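Local structure of tannase (Lactobacillus plantarum, 3WA7) at residues N208-D213 against A393-S398; Y229-G234 against P241-V246; L272-S277 against A431-N436; A368-A373 against V381-A386; W411-G416 against Y439-A444. The protein is a tannase of the alpha/beta-hydrolase fold that hydrolyses the galloyl ester bonds of tannins, probably through a serine nucleophile. One frame throughout, in Å; residues are numbered along the deposited sequence.

Contact 1 (N208-D213 against A393-S398); sequences NLEHAD and AINPLS
Asn208 meets Asn395 amide to amide. The two side chains lie side by side and point the same way, their planes 41° apart. Asn395 ND2 donates to Asn208 OD1 over 2.9 Å. Asn208 OD1 also accepts from His211 ND1 at 2.8 Å. The two donors come from opposite faces of the Asn208 amide, so its oxygen is gripped from both sides. CG of Asn208 stands anti to the backbone N (chi1 -165°), which carries the amide across to Asn395. Asn208 ND2 packs against CD1 of Leu397 at 3.4 Å and also donates to Tyr268 OH. At Leu209, the backbone N gives its hydrogen to a water, which makes a weak bond to Ile394 O. Glu210 bends at chi2 and brings its carboxylate to the same Asn395 nitrogen. The bond from Asn395 ND2 to Glu210 OE2 is 2.9 Å long and fairly straight (163°), and it meets the oxygen from above the carboxylate plane. The negative charge probably strengthens this grip. CG of Glu210 also covers one face of the His211 ring, and that ring stacks with Tyr268. Asn395 OD1 accepts from Leu397 N at 3.1 Å. Asn395 thus uses its oxygen as a side-chain cap on the turn into helix 398-401, and its nitrogen to tie that turn to the start of helix 209-220.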
# COMPACT_ATOMS: atom_id res chain seq x y z
N ASN A 208 5.65 4.22 6.43
CA ASN A 208 6.25 5.19 7.36
C ASN A 208 5.89 4.71 8.77
O ASN A 208 5.52 5.50 9.66
CB ASN A 208 5.68 6.59 7.09
CG ASN A 208 6.48 7.69 7.75
OD1 ASN A 208 7.62 7.48 8.17
ND2 ASN A 208 5.89 8.89 7.84
N LEU A 209 6.03 3.40 8.96
CA LEU A 209 5.69 2.74 10.21
C LEU A 209 6.34 3.28 11.48
O LEU A 209 5.69 3.34 12.53
CB LEU A 209 5.97 1.24 10.08
CG LEU A 209 5.32 0.57 8.86
CD1 LEU A 209 5.72 -0.90 8.81
CD2 LEU A 209 3.80 0.72 8.91
N GLU A 210 7.60 3.68 11.40
CA GLU A 210 8.31 4.18 12.57
C GLU A 210 7.83 5.56 13.03
O GLU A 210 8.27 6.06 14.06
CB GLU A 210 9.83 4.23 12.30
CG GLU A 210 10.26 5.29 11.30
CD GLU A 210 10.30 4.79 9.87
OE1 GLU A 210 9.42 3.98 9.50
OE2 GLU A 210 11.20 5.21 9.12
N HIS A 211 6.93 6.17 12.26
CA HIS A 211 6.40 7.48 12.63
C HIS A 211 4.87 7.44 12.66
O HIS A 211 4.23 8.46 12.93
CB HIS A 211 6.86 8.55 11.64
CG HIS A 211 8.35 8.66 11.53
ND1 HIS A 211 9.02 8.47 10.33
CD2 HIS A 211 9.30 8.91 12.45
CE1 HIS A 211 10.31 8.61 10.53
NE2 HIS A 211 10.51 8.88 11.81
N ALA A 212 4.30 6.27 12.37
CA ALA A 212 2.85 6.10 12.34
C ALA A 212 2.18 6.23 13.71
O ALA A 212 1.02 6.64 13.79
CB ALA A 212 2.49 4.75 11.72
N ASP A 213 2.89 5.87 14.77
CA ASP A 213 2.31 5.98 16.11
C ASP A 213 2.10 7.44 16.47
O ASP A 213 1.06 7.81 17.01
CB ASP A 213 3.21 5.31 17.16
CG ASP A 213 3.15 3.79 17.08
OD1 ASP A 213 2.04 3.26 16.90
OD2 ASP A 213 4.21 3.15 17.21
N ALA A 393 15.15 1.40 5.13
CA ALA A 393 15.11 0.75 3.82
C ALA A 393 13.70 0.41 3.33
O ALA A 393 13.45 0.42 2.12
CB ALA A 393 15.97 -0.51 3.84
N ILE A 394 12.78 0.10 4.24
CA ILE A 394 11.43 -0.25 3.81
C ILE A 394 10.43 0.90 3.91
O ILE A 394 9.23 0.69 3.77
CB ILE A 394 10.87 -1.48 4.56
CG1 ILE A 394 10.66 -1.16 6.04
CG2 ILE A 394 11.81 -2.66 4.38
CD1 ILE A 394 9.85 -2.22 6.76
N ASN A 395 10.94 2.11 4.15
CA ASN A 395 10.08 3.29 4.23
C ASN A 395 10.22 4.01 2.89
O ASN A 395 11.30 4.49 2.54
CB ASN A 395 10.55 4.21 5.37
CG ASN A 395 9.61 5.38 5.60
OD1 ASN A 395 8.81 5.74 4.73
ND2 ASN A 395 9.70 5.99 6.78
N PRO A 396 9.14 4.09 2.10
CA PRO A 396 9.20 4.76 0.81
C PRO A 396 9.78 6.18 0.88
O PRO A 396 10.50 6.61 -0.02
CB PRO A 396 7.74 4.76 0.35
CG PRO A 396 7.20 3.51 0.95
CD PRO A 396 7.79 3.55 2.35
N LEU A 397 9.47 6.89 1.96
CA LEU A 397 9.94 8.26 2.13
C LEU A 397 11.46 8.42 2.12
O LEU A 397 11.98 9.45 1.68
CB LEU A 397 9.38 8.84 3.44
CG LEU A 397 7.86 8.84 3.63
CD1 LEU A 397 7.54 9.58 4.93
CD2 LEU A 397 7.17 9.52 2.46
N SER A 398 12.17 7.41 2.63
CA SER A 398 13.63 7.45 2.70
C SER A 398 14.28 7.75 1.35
O SER A 398 15.31 8.43 1.29
CB SER A 398 14.16 6.11 3.22
OG SER A 398 13.70 5.86 4.53
O HOH W 1 7.59 2.16 6.47

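Contact 2 (Y229-G234 against P241-V246); sequences YQPVAG and PKFEPV
Gln230 and Glu244 form an antiparallel hydrogen-bonded pair. Gln230 N donates to Glu244 O at 3.0 Å, and Glu244 N returns a bond to Gln230 O. Further along, Val232 N reaches Lys242 O at 2.8 Å. Lys242 N then bonds Gly234 O. On one face of the ribbon stand Tyr229, Pro231, Phe243 and Pro245. CE2 of Tyr229 rests on CB of Pro245 at 3.7 Å, and Tyr229 CB touches CD2 of Phe243. CE2 of the Phe243 ring also packs on Pro231 CD at 3.9 Å, while Tyr229 O lies at the edge of that ring. The other face carries Gln230, Val232, Lys242 and Glu244. CG1 and CG2 of Val232 each lie 3.5 Å from Glu244 OE2, and the two side chains cross at about a right angle. Val232 CG2 also touches Lys242 CB. An alanine here removes both methyls and would probably open a gap beside the Glu244 chain and Lys242 CB. CG1 of Val246 packs against the extended chain of Gln230, 3.5 Å from Gln230 OE1. The Lys242 chain lies along Gly234, and its amine turns at the last torsion (chi4 63°). Further out, Thr235 O holds that amine. Pro241 leans on Trp91, and Val246 continues the ladder to Arg228. This is a two-stranded antiparallel beta hairpin on the protein surface, made by strands 225-232 and 241-249.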
# COMPACT_ATOMS: atom_id res chain seq x y z
N TYR A 229 -12.82 -4.37 14.50
CA TYR A 229 -13.32 -5.73 14.33
C TYR A 229 -12.10 -6.64 14.26
O TYR A 229 -11.19 -6.41 13.46
CB TYR A 229 -14.14 -5.87 13.05
CG TYR A 229 -15.49 -5.19 13.11
CD1 TYR A 229 -15.62 -3.82 12.89
CD2 TYR A 229 -16.65 -5.91 13.42
CE1 TYR A 229 -16.86 -3.18 12.99
CE2 TYR A 229 -17.89 -5.28 13.52
CZ TYR A 229 -17.99 -3.92 13.31
OH TYR A 229 -19.21 -3.29 13.41
N GLN A 230 -12.07 -7.67 15.11
CA GLN A 230 -10.95 -8.60 15.11
C GLN A 230 -11.37 -9.93 14.49
O GLN A 230 -12.43 -10.47 14.81
CB GLN A 230 -10.43 -8.83 16.53
CG GLN A 230 -11.36 -9.62 17.42
CD GLN A 230 -10.68 -10.09 18.69
OE1 GLN A 230 -10.20 -9.28 19.49
NE2 GLN A 230 -10.62 -11.40 18.88
N PRO A 231 -10.53 -10.47 13.60
CA PRO A 231 -10.84 -11.75 12.96
C PRO A 231 -10.88 -12.87 13.99
O PRO A 231 -10.12 -12.87 14.95
CB PRO A 231 -9.70 -11.90 11.95
CG PRO A 231 -8.56 -11.21 12.63
CD PRO A 231 -9.22 -9.96 13.15
N VAL A 232 -11.78 -13.82 13.78
CA VAL A 232 -11.91 -14.96 14.68
C VAL A 232 -12.01 -16.24 13.87
O VAL A 232 -11.95 -16.22 12.64
CB VAL A 232 -13.17 -14.82 15.58
CG1 VAL A 232 -13.05 -13.58 16.45
CG2 VAL A 232 -14.42 -14.75 14.72
N ALA A 233 -12.15 -17.37 14.56
CA ALA A 233 -12.24 -18.66 13.88
C ALA A 233 -13.45 -18.68 12.95
O ALA A 233 -14.50 -18.11 13.26
CB ALA A 233 -12.35 -19.78 14.90
N GLY A 234 -13.30 -19.33 11.81
CA GLY A 234 -14.39 -19.41 10.86
C GLY A 234 -14.24 -18.40 9.74
O GLY A 234 -13.48 -17.43 9.86
N PRO A 241 -12.14 -14.27 6.71
CA PRO A 241 -12.34 -14.62 8.12
C PRO A 241 -13.53 -13.92 8.74
O PRO A 241 -13.86 -12.79 8.38
CB PRO A 241 -11.02 -14.23 8.77
CG PRO A 241 -10.57 -13.06 7.93
CD PRO A 241 -10.87 -13.53 6.53
N LYS A 242 -14.20 -14.59 9.68
CA LYS A 242 -15.33 -13.99 10.36
C LYS A 242 -14.78 -12.95 11.31
O LYS A 242 -13.66 -13.09 11.82
CB LYS A 242 -16.12 -15.04 11.15
CG LYS A 242 -16.83 -16.07 10.30
CD LYS A 242 -17.77 -16.92 11.15
CE LYS A 242 -18.50 -17.95 10.31
NZ LYS A 242 -17.55 -18.93 9.70
N PHE A 243 -15.54 -11.89 11.55
CA PHE A 243 -15.11 -10.83 12.46
C PHE A 243 -16.07 -10.62 13.61
O PHE A 243 -17.27 -10.89 13.51
CB PHE A 243 -14.95 -9.50 11.71
CG PHE A 243 -13.80 -9.48 10.75
CD1 PHE A 243 -13.93 -10.01 9.47
CD2 PHE A 243 -12.58 -8.92 11.12
CE1 PHE A 243 -12.86 -9.99 8.58
CE2 PHE A 243 -11.51 -8.90 10.24
CZ PHE A 243 -11.64 -9.43 8.96
N GLU A 244 -15.53 -10.13 14.72
CA GLU A 244 -16.31 -9.84 15.90
C GLU A 244 -15.94 -8.44 16.36
O GLU A 244 -14.76 -8.09 16.41
CB GLU A 244 -16.02 -10.85 17.01
CG GLU A 244 -16.77 -12.16 16.86
CD GLU A 244 -16.46 -13.14 17.97
OE1 GLU A 244 -16.42 -12.71 19.14
OE2 GLU A 244 -16.27 -14.34 17.68
N PRO A 245 -16.94 -7.61 16.67
CA PRO A 245 -16.66 -6.24 17.12
C PRO A 245 -15.98 -6.23 18.48
O PRO A 245 -16.34 -7.00 19.37
CB PRO A 245 -18.05 -5.61 17.16
CG PRO A 245 -18.92 -6.77 17.56
CD PRO A 245 -18.39 -7.88 16.69
N VAL A 246 -14.99 -5.37 18.62
CA VAL A 246 -14.26 -5.25 19.87
C VAL A 246 -14.00 -3.77 20.14
O VAL A 246 -13.80 -2.99 19.22
CB VAL A 246 -12.91 -6.00 19.82
CG1 VAL A 246 -13.16 -7.50 19.68
CG2 VAL A 246 -12.08 -5.50 18.66

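Contact 3 (L272-S277 against A431-N436); sequences LQLTAS and AIMLEN
Thr275 lies in an irregular chain that runs past the last turns of helix 425-436. The CA atoms of Leu274 and Met433 are 6.3 Å apart, and the CA atoms of Thr275 and Asn436 are 6.6 Å apart. Gln273, with positive phi, is the first residue to leave the helical path after helix 252-271. Asn436 bonds to the backbone of Thr275 twice. Thr275 N donates to Asn436 OD1 over 2.9 Å. Asn436 ND2 donates to Thr275 O over 3.1 Å, nearly straight at 166° and from above the carbonyl plane. The side-chain amide therefore uses both its ends on one residue, much as a neighbouring strand would. Its second N-H goes to Glu435 OE2, so both amide hydrogens have partners and the amide's rotation is fixed. In the alpha/beta-hydrolase fold, helix 425-436 connects the last two strands of the main sheet, 410-414 and 440-444. The contact lies on its outer flank. Next to the amide, toward Leu272, the contact is apolar. CG2 of Ile432 touches CB of Leu274 at 4.0 Å and Thr275 O at 3.8 Å. A bend at chi3 (-46°) turns CE of Met433, a selenomethionine, toward two leucines. Met433 CE thereby comes to CD2 of Leu274 at 4.1 Å and CD2 of Leu272 at 4.2 Å. Both leucines cross it at about a right angle. Beyond this pair, Met433 also packs on Leu397 and Leu400.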
# COMPACT_ATOMS: atom_id res chain seq x y z
N LEU A 272 10.44 17.59 8.64
CA LEU A 272 10.33 17.03 7.29
C LEU A 272 10.49 18.15 6.26
O LEU A 272 10.84 17.91 5.11
CB LEU A 272 8.97 16.36 7.07
CG LEU A 272 8.71 15.01 7.74
CD1 LEU A 272 7.29 14.55 7.43
CD2 LEU A 272 9.72 13.98 7.25
N GLN A 273 10.21 19.37 6.69
CA GLN A 273 10.31 20.53 5.81
C GLN A 273 9.41 20.39 4.58
O GLN A 273 9.82 20.70 3.47
CB GLN A 273 11.76 20.73 5.36
CG GLN A 273 12.73 20.99 6.49
CD GLN A 273 12.30 22.14 7.38
OE1 GLN A 273 11.99 23.23 6.90
NE2 GLN A 273 12.28 21.91 8.69
N LEU A 274 8.18 19.91 4.79
CA LEU A 274 7.23 19.79 3.69
C LEU A 274 6.94 21.22 3.29
O LEU A 274 6.87 22.10 4.15
CB LEU A 274 5.94 19.11 4.15
CG LEU A 274 6.04 17.68 4.69
CD1 LEU A 274 4.66 17.20 5.09
CD2 LEU A 274 6.65 16.77 3.63
N THR A 275 6.78 21.48 2.00
CA THR A 275 6.54 22.84 1.56
C THR A 275 5.32 23.03 0.68
O THR A 275 4.83 22.08 0.05
CB THR A 275 7.75 23.39 0.79
OG1 THR A 275 7.94 22.61 -0.40
CG2 THR A 275 9.01 23.30 1.64
N ALA A 276 4.82 24.26 0.65
CA ALA A 276 3.68 24.61 -0.17
C ALA A 276 4.27 24.86 -1.55
O ALA A 276 5.49 24.96 -1.69
CB ALA A 276 3.02 25.87 0.36
N SER A 277 3.43 24.96 -2.57
CA SER A 277 3.90 25.19 -3.93
C SER A 277 4.82 26.41 -4.03
O SER A 277 5.61 26.51 -4.97
CB SER A 277 2.72 25.37 -4.88
OG SER A 277 1.96 26.51 -4.54
N ALA A 431 2.18 12.21 -0.32
CA ALA A 431 1.74 12.99 -1.46
C ALA A 431 2.48 14.32 -1.59
O ALA A 431 2.91 14.70 -2.69
CB ALA A 431 0.24 13.24 -1.37
N ILE A 432 2.64 15.03 -0.48
CA ILE A 432 3.32 16.32 -0.54
C ILE A 432 4.81 16.16 -0.79
O ILE A 432 5.39 16.93 -1.56
CB ILE A 432 3.09 17.12 0.76
CG1 ILE A 432 1.61 17.47 0.88
CG2 ILE A 432 3.94 18.40 0.74
CD1 ILE A 432 1.24 18.21 2.15
N MSE A 433 5.43 15.16 -0.17
CA MSE A 433 6.86 14.96 -0.39
C MSE A 433 7.12 14.63 -1.85
O MSE A 433 8.12 15.07 -2.42
CB MSE A 433 7.40 13.84 0.51
CG MSE A 433 8.91 13.77 0.50
SE MSE A 433 9.62 12.58 1.84
CE MSE A 433 8.55 13.19 3.32
N LEU A 434 6.23 13.86 -2.46
CA LEU A 434 6.38 13.50 -3.87
C LEU A 434 6.32 14.76 -4.73
O LEU A 434 7.15 14.97 -5.62
CB LEU A 434 5.29 12.52 -4.30
CG LEU A 434 5.48 11.08 -3.82
CD1 LEU A 434 4.19 10.29 -4.01
CD2 LEU A 434 6.63 10.44 -4.59
N GLU A 435 5.33 15.61 -4.46
CA GLU A 435 5.16 16.85 -5.20
C GLU A 435 6.37 17.75 -5.00
O GLU A 435 6.88 18.35 -5.95
CB GLU A 435 3.89 17.58 -4.73
CG GLU A 435 3.52 18.80 -5.57
CD GLU A 435 4.41 20.01 -5.32
OE1 GLU A 435 4.40 20.94 -6.15
OE2 GLU A 435 5.12 20.03 -4.29
N ASN A 436 6.84 17.84 -3.76
CA ASN A 436 7.99 18.67 -3.41
C ASN A 436 9.24 18.28 -4.18
O ASN A 436 10.10 19.12 -4.44
CB ASN A 436 8.29 18.57 -1.91
CG ASN A 436 7.33 19.37 -1.06
OD1 ASN A 436 7.40 19.31 0.17
ND2 ASN A 436 6.44 20.12 -1.70

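Contact 4 (A368-A373 against V381-A386); sequences AKHFTA and VTAQLA
A single beta bridge joins His370 to Leu385 and closes the loop around the short helix 373-377. It sits between helices 356-360 and 388-393, partly buried at the edge of the protein. His370 N donates to Gln384 O at 3.0 Å. Ala386 N donates to His370 O at 2.9 Å, almost straight at 173°. The touching parts run 80° apart, so the pairing does not extend into a sheet. Water 2 adds a link from Ala368 O to Gln384 N. His370 CD2 is 3.5 Å from Ala383 CB. The Leu385 side chain starts out away from 368-373, but Leu385 CD1 turns back to lie 3.6 Å from Thr372 N. Lys369, extended beyond CG, passes over 384-386 at a slant to Gln384. Lys369 CB is 3.3 Å from Gln384 O, and Lys369 CD packs on Ala386 CA at 3.8 Å. The Lys369 amine ends on water 3, which also donates to Leu385 O, and in a salt bridge to Asp363. Asp349 anchors 368-373. It accepts from His370 ND1, Phe371 N and Thr372 OG1, while His370 NE2 is bonded to Ser379 OG. With both ring nitrogens engaged, His370 is held against turning. The Asp349 carboxylate at ND1 probably raises the basicity of this buried imidazole.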
# COMPACT_ATOMS: atom_id res chain seq x y z
N ALA A 368 9.14 -11.14 16.99
CA ALA A 368 8.72 -9.75 16.79
C ALA A 368 9.70 -8.79 17.44
O ALA A 368 10.46 -9.18 18.33
CB ALA A 368 7.33 -9.54 17.37
N LYS A 369 9.69 -7.54 16.99
CA LYS A 369 10.57 -6.52 17.54
C LYS A 369 9.87 -5.16 17.56
O LYS A 369 8.84 -4.97 16.92
CB LYS A 369 11.83 -6.36 16.69
CG LYS A 369 12.81 -7.53 16.69
CD LYS A 369 14.08 -7.14 15.94
CE LYS A 369 15.07 -8.29 15.84
NZ LYS A 369 16.31 -7.87 15.10
N HIS A 370 10.45 -4.23 18.31
CA HIS A 370 9.92 -2.87 18.34
C HIS A 370 10.65 -2.18 17.19
O HIS A 370 11.66 -2.70 16.70
CB HIS A 370 10.26 -2.19 19.67
CG HIS A 370 9.50 -2.73 20.83
ND1 HIS A 370 8.12 -2.71 20.90
CD2 HIS A 370 9.92 -3.32 21.98
CE1 HIS A 370 7.73 -3.26 22.03
NE2 HIS A 370 8.80 -3.64 22.71
N PHE A 371 10.13 -1.04 16.75
CA PHE A 371 10.76 -0.30 15.66
C PHE A 371 10.74 1.20 15.92
O PHE A 371 10.90 2.01 15.01
CB PHE A 371 10.08 -0.64 14.33
CG PHE A 371 8.57 -0.66 14.38
CD1 PHE A 371 7.84 0.46 13.99
CD2 PHE A 371 7.89 -1.80 14.81
CE1 PHE A 371 6.44 0.43 14.02
CE2 PHE A 371 6.50 -1.83 14.85
CZ PHE A 371 5.77 -0.71 14.45
N THR A 372 10.56 1.54 17.19
CA THR A 372 10.56 2.93 17.65
C THR A 372 11.24 2.95 19.01
O THR A 372 11.10 2.01 19.79
CB THR A 372 9.12 3.49 17.81
OG1 THR A 372 8.43 2.75 18.83
CG2 THR A 372 8.36 3.40 16.50
N ALA A 373 11.97 4.02 19.30
CA ALA A 373 12.67 4.13 20.57
C ALA A 373 11.66 4.14 21.73
O ALA A 373 11.91 3.54 22.78
CB ALA A 373 13.51 5.41 20.59
N VAL A 381 7.51 -6.36 27.57
CA VAL A 381 8.04 -7.72 27.41
C VAL A 381 9.49 -7.64 26.97
O VAL A 381 9.95 -6.60 26.50
CB VAL A 381 7.24 -8.51 26.35
CG1 VAL A 381 5.77 -8.58 26.73
CG2 VAL A 381 7.41 -7.86 24.97
N THR A 382 10.23 -8.74 27.14
CA THR A 382 11.63 -8.77 26.72
C THR A 382 11.61 -8.53 25.21
O THR A 382 10.89 -9.22 24.49
CB THR A 382 12.28 -10.14 27.01
OG1 THR A 382 12.22 -10.39 28.42
CG2 THR A 382 13.73 -10.14 26.56
N ALA A 383 12.38 -7.56 24.74
CA ALA A 383 12.37 -7.26 23.31
C ALA A 383 13.62 -6.58 22.76
O ALA A 383 14.41 -6.00 23.50
CB ALA A 383 11.15 -6.40 22.99
N GLN A 384 13.76 -6.66 21.44
CA GLN A 384 14.87 -6.05 20.72
C GLN A 384 14.30 -4.97 19.82
O GLN A 384 13.13 -5.02 19.44
CB GLN A 384 15.58 -7.08 19.83
CG GLN A 384 16.23 -8.25 20.55
CD GLN A 384 16.85 -9.22 19.56
OE1 GLN A 384 17.72 -8.85 18.77
NE2 GLN A 384 16.40 -10.47 19.59
N LEU A 385 15.14 -4.00 19.48
CA LEU A 385 14.74 -2.91 18.59
C LEU A 385 15.28 -3.26 17.20
O LEU A 385 16.46 -3.56 17.05
CB LEU A 385 15.33 -1.58 19.08
CG LEU A 385 15.14 -0.33 18.22
CD1 LEU A 385 13.66 0.03 18.10
CD2 LEU A 385 15.91 0.82 18.86
N ALA A 386 14.42 -3.22 16.19
CA ALA A 386 14.83 -3.54 14.83
C ALA A 386 15.94 -2.62 14.31
O ALA A 386 16.05 -1.46 14.72
CB ALA A 386 13.63 -3.49 13.90
O HOH W 2 12.30 -8.77 20.22
O HOH W 3 17.68 -6.05 16.76

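Contact 5 (W411-G416 against Y439-A444); sequences WRIRHG and YGIDFA
The guanidinium of Arg414 is covered on both faces. Arg412 CZ lies 3.5 Å above one face of the Arg414 group, offset toward the rim, and CB of Ala444 packs on the opposite face. Asp442 OD1 lies at its edge, near the plane. The setting is the parallel pair of strands 410-414 and 440-444, the end of the alpha/beta-hydrolase sheet, linked by helix 425-436 in a beta-alpha-beta crossover. Arg414 grips one oxygen end-on in a salt bridge: NH2 meets Asp442 OD1 at 2.8 Å and NH1 meets it at 2.9 Å. Both nitrogens reach OD1 from one face, somewhat out of the carboxylate plane. Guanidinium and carboxylate are only 23° from coplanar. A bend at chi2 (-69°) turns the group across toward Asp442 and Ala444; NH1 still donates to Ile413 O of its own strand. Arg412, lying over that first face, is held by Asp456, which takes its NH2 in a salt bridge. A leucine at Arg414 would probably leave Asp442 OD1 without its charged mate and strip the cover from one face of the Arg412 guanidinium. Four backbone bonds zip the strands from Trp411 N to Ala444 N, and a weak one from His415 N to Ala444 O follows. His415 NE2 donates to Asp419 O, and Asp419 probably belongs to a Ser-His-Asp catalytic triad. Toward helix 425-436, CD1 of Ile441 touches CB of Trp411 at 3.9 Å. Water 4 accepts from Arg412 NE at 2.7 Å and donates to Asp442 OD2 at 3.1 Å.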
# COMPACT_ATOMS: atom_id res chain seq x y z
N TRP A 411 2.81 8.74 -9.80
CA TRP A 411 2.17 8.16 -8.62
C TRP A 411 0.68 8.48 -8.48
O TRP A 411 0.25 9.60 -8.75
CB TRP A 411 2.86 8.66 -7.34
CG TRP A 411 4.31 8.36 -7.25
CD1 TRP A 411 5.30 8.84 -8.06
CD2 TRP A 411 4.95 7.49 -6.32
NE1 TRP A 411 6.51 8.32 -7.69
CE2 TRP A 411 6.33 7.48 -6.63
CE3 TRP A 411 4.49 6.70 -5.25
CZ2 TRP A 411 7.26 6.72 -5.90
CZ3 TRP A 411 5.42 5.95 -4.53
CH2 TRP A 411 6.79 5.96 -4.86
N ARG A 412 -0.09 7.49 -8.04
CA ARG A 412 -1.51 7.66 -7.80
C ARG A 412 -1.78 7.06 -6.42
O ARG A 412 -1.62 5.86 -6.21
CB ARG A 412 -2.38 6.95 -8.84
CG ARG A 412 -3.87 7.20 -8.64
CD ARG A 412 -4.70 6.65 -9.79
NE ARG A 412 -6.11 7.07 -9.72
CZ ARG A 412 -7.03 6.49 -8.96
NH1 ARG A 412 -6.72 5.47 -8.18
NH2 ARG A 412 -8.28 6.94 -8.98
N ILE A 413 -2.17 7.92 -5.49
CA ILE A 413 -2.42 7.49 -4.12
C ILE A 413 -3.84 7.81 -3.67
O ILE A 413 -4.36 8.89 -3.95
CB ILE A 413 -1.45 8.19 -3.15
CG1 ILE A 413 -0.00 7.94 -3.59
CG2 ILE A 413 -1.69 7.72 -1.72
CD1 ILE A 413 1.02 8.71 -2.79
N ARG A 414 -4.46 6.85 -2.98
CA ARG A 414 -5.81 7.01 -2.46
C ARG A 414 -5.88 6.47 -1.04
O ARG A 414 -5.25 5.47 -0.71
CB ARG A 414 -6.82 6.26 -3.34
CG ARG A 414 -7.06 6.85 -4.72
CD ARG A 414 -7.80 8.18 -4.62
NE ARG A 414 -8.10 8.76 -5.94
CZ ARG A 414 -7.21 9.37 -6.72
NH1 ARG A 414 -5.95 9.51 -6.34
NH2 ARG A 414 -7.60 9.88 -7.88
N HIS A 415 -6.65 7.16 -0.19
CA HIS A 415 -6.86 6.75 1.19
C HIS A 415 -8.27 7.22 1.53
O HIS A 415 -8.55 8.42 1.47
CB HIS A 415 -5.85 7.39 2.15
CG HIS A 415 -6.00 6.93 3.57
ND1 HIS A 415 -5.21 5.94 4.12
CD2 HIS A 415 -6.88 7.28 4.53
CE1 HIS A 415 -5.60 5.71 5.36
NE2 HIS A 415 -6.61 6.51 5.64
N GLY A 416 -9.15 6.29 1.88
CA GLY A 416 -10.53 6.65 2.20
C GLY A 416 -10.70 7.62 3.36
O GLY A 416 -10.00 7.52 4.36
N TYR A 439 7.90 14.81 -8.51
CA TYR A 439 7.26 13.63 -9.07
C TYR A 439 5.78 13.87 -9.35
O TYR A 439 5.13 14.66 -8.67
CB TYR A 439 7.43 12.43 -8.14
CG TYR A 439 8.88 12.07 -7.90
CD1 TYR A 439 9.53 12.45 -6.73
CD2 TYR A 439 9.61 11.38 -8.87
CE1 TYR A 439 10.87 12.17 -6.52
CE2 TYR A 439 10.96 11.09 -8.67
CZ TYR A 439 11.58 11.49 -7.50
OH TYR A 439 12.91 11.20 -7.30
N GLY A 440 5.27 13.18 -10.36
CA GLY A 440 3.86 13.31 -10.70
C GLY A 440 3.05 12.59 -9.65
O GLY A 440 3.33 11.43 -9.33
N ILE A 441 2.06 13.26 -9.09
CA ILE A 441 1.23 12.66 -8.05
C ILE A 441 -0.24 13.01 -8.17
O ILE A 441 -0.62 14.19 -8.22
CB ILE A 441 1.77 13.04 -6.63
CG1 ILE A 441 0.78 12.62 -5.55
CG2 ILE A 441 2.06 14.54 -6.57
CD1 ILE A 441 0.59 11.12 -5.42
N ASP A 442 -1.07 11.98 -8.25
CA ASP A 442 -2.52 12.12 -8.33
C ASP A 442 -2.97 11.59 -6.98
O ASP A 442 -2.83 10.39 -6.69
CB ASP A 442 -3.08 11.26 -9.46
CG ASP A 442 -4.57 11.40 -9.61
OD1 ASP A 442 -5.29 11.26 -8.60
OD2 ASP A 442 -5.04 11.66 -10.75
N PHE A 443 -3.52 12.47 -6.14
CA PHE A 443 -3.92 12.10 -4.79
C PHE A 443 -5.33 12.51 -4.42
O PHE A 443 -5.83 13.54 -4.88
CB PHE A 443 -2.91 12.73 -3.82
CG PHE A 443 -3.23 12.55 -2.36
CD1 PHE A 443 -3.34 11.28 -1.80
CD2 PHE A 443 -3.39 13.66 -1.53
CE1 PHE A 443 -3.59 11.11 -0.45
CE2 PHE A 443 -3.65 13.50 -0.17
CZ PHE A 443 -3.75 12.23 0.37
N ALA A 444 -5.98 11.70 -3.58
CA ALA A 444 -7.33 11.99 -3.13
C ALA A 444 -7.71 11.20 -1.88
O ALA A 444 -7.16 10.12 -1.61
CB ALA A 444 -8.34 11.70 -4.25
O HOH W 4 -6.92 9.23 -11.15

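How the contacts relate
Helix 209-220 opens contact 1, which closes at 393-398 after 180 residues. Within that loop lie contact 2, the surface hairpin that follows the helix, and later contact 4. Contact 4 touches contact 1 where Phe371 and Thr372 pack on Leu209 and Glu210. Contact 3 runs from 272-277 to helix 425-436, so it crosses contact 1 and also encloses contact 4; Met433 packs against Leu397. Contact 5 opens after contact 1 has closed and alternates with contact 3, because helix 425-436 joins its two strands, the last of the core sheet. Contact 1 joins the two ends of the region between strands 199-203 and 410-414, and contact 3 ties that region to helix 425-436.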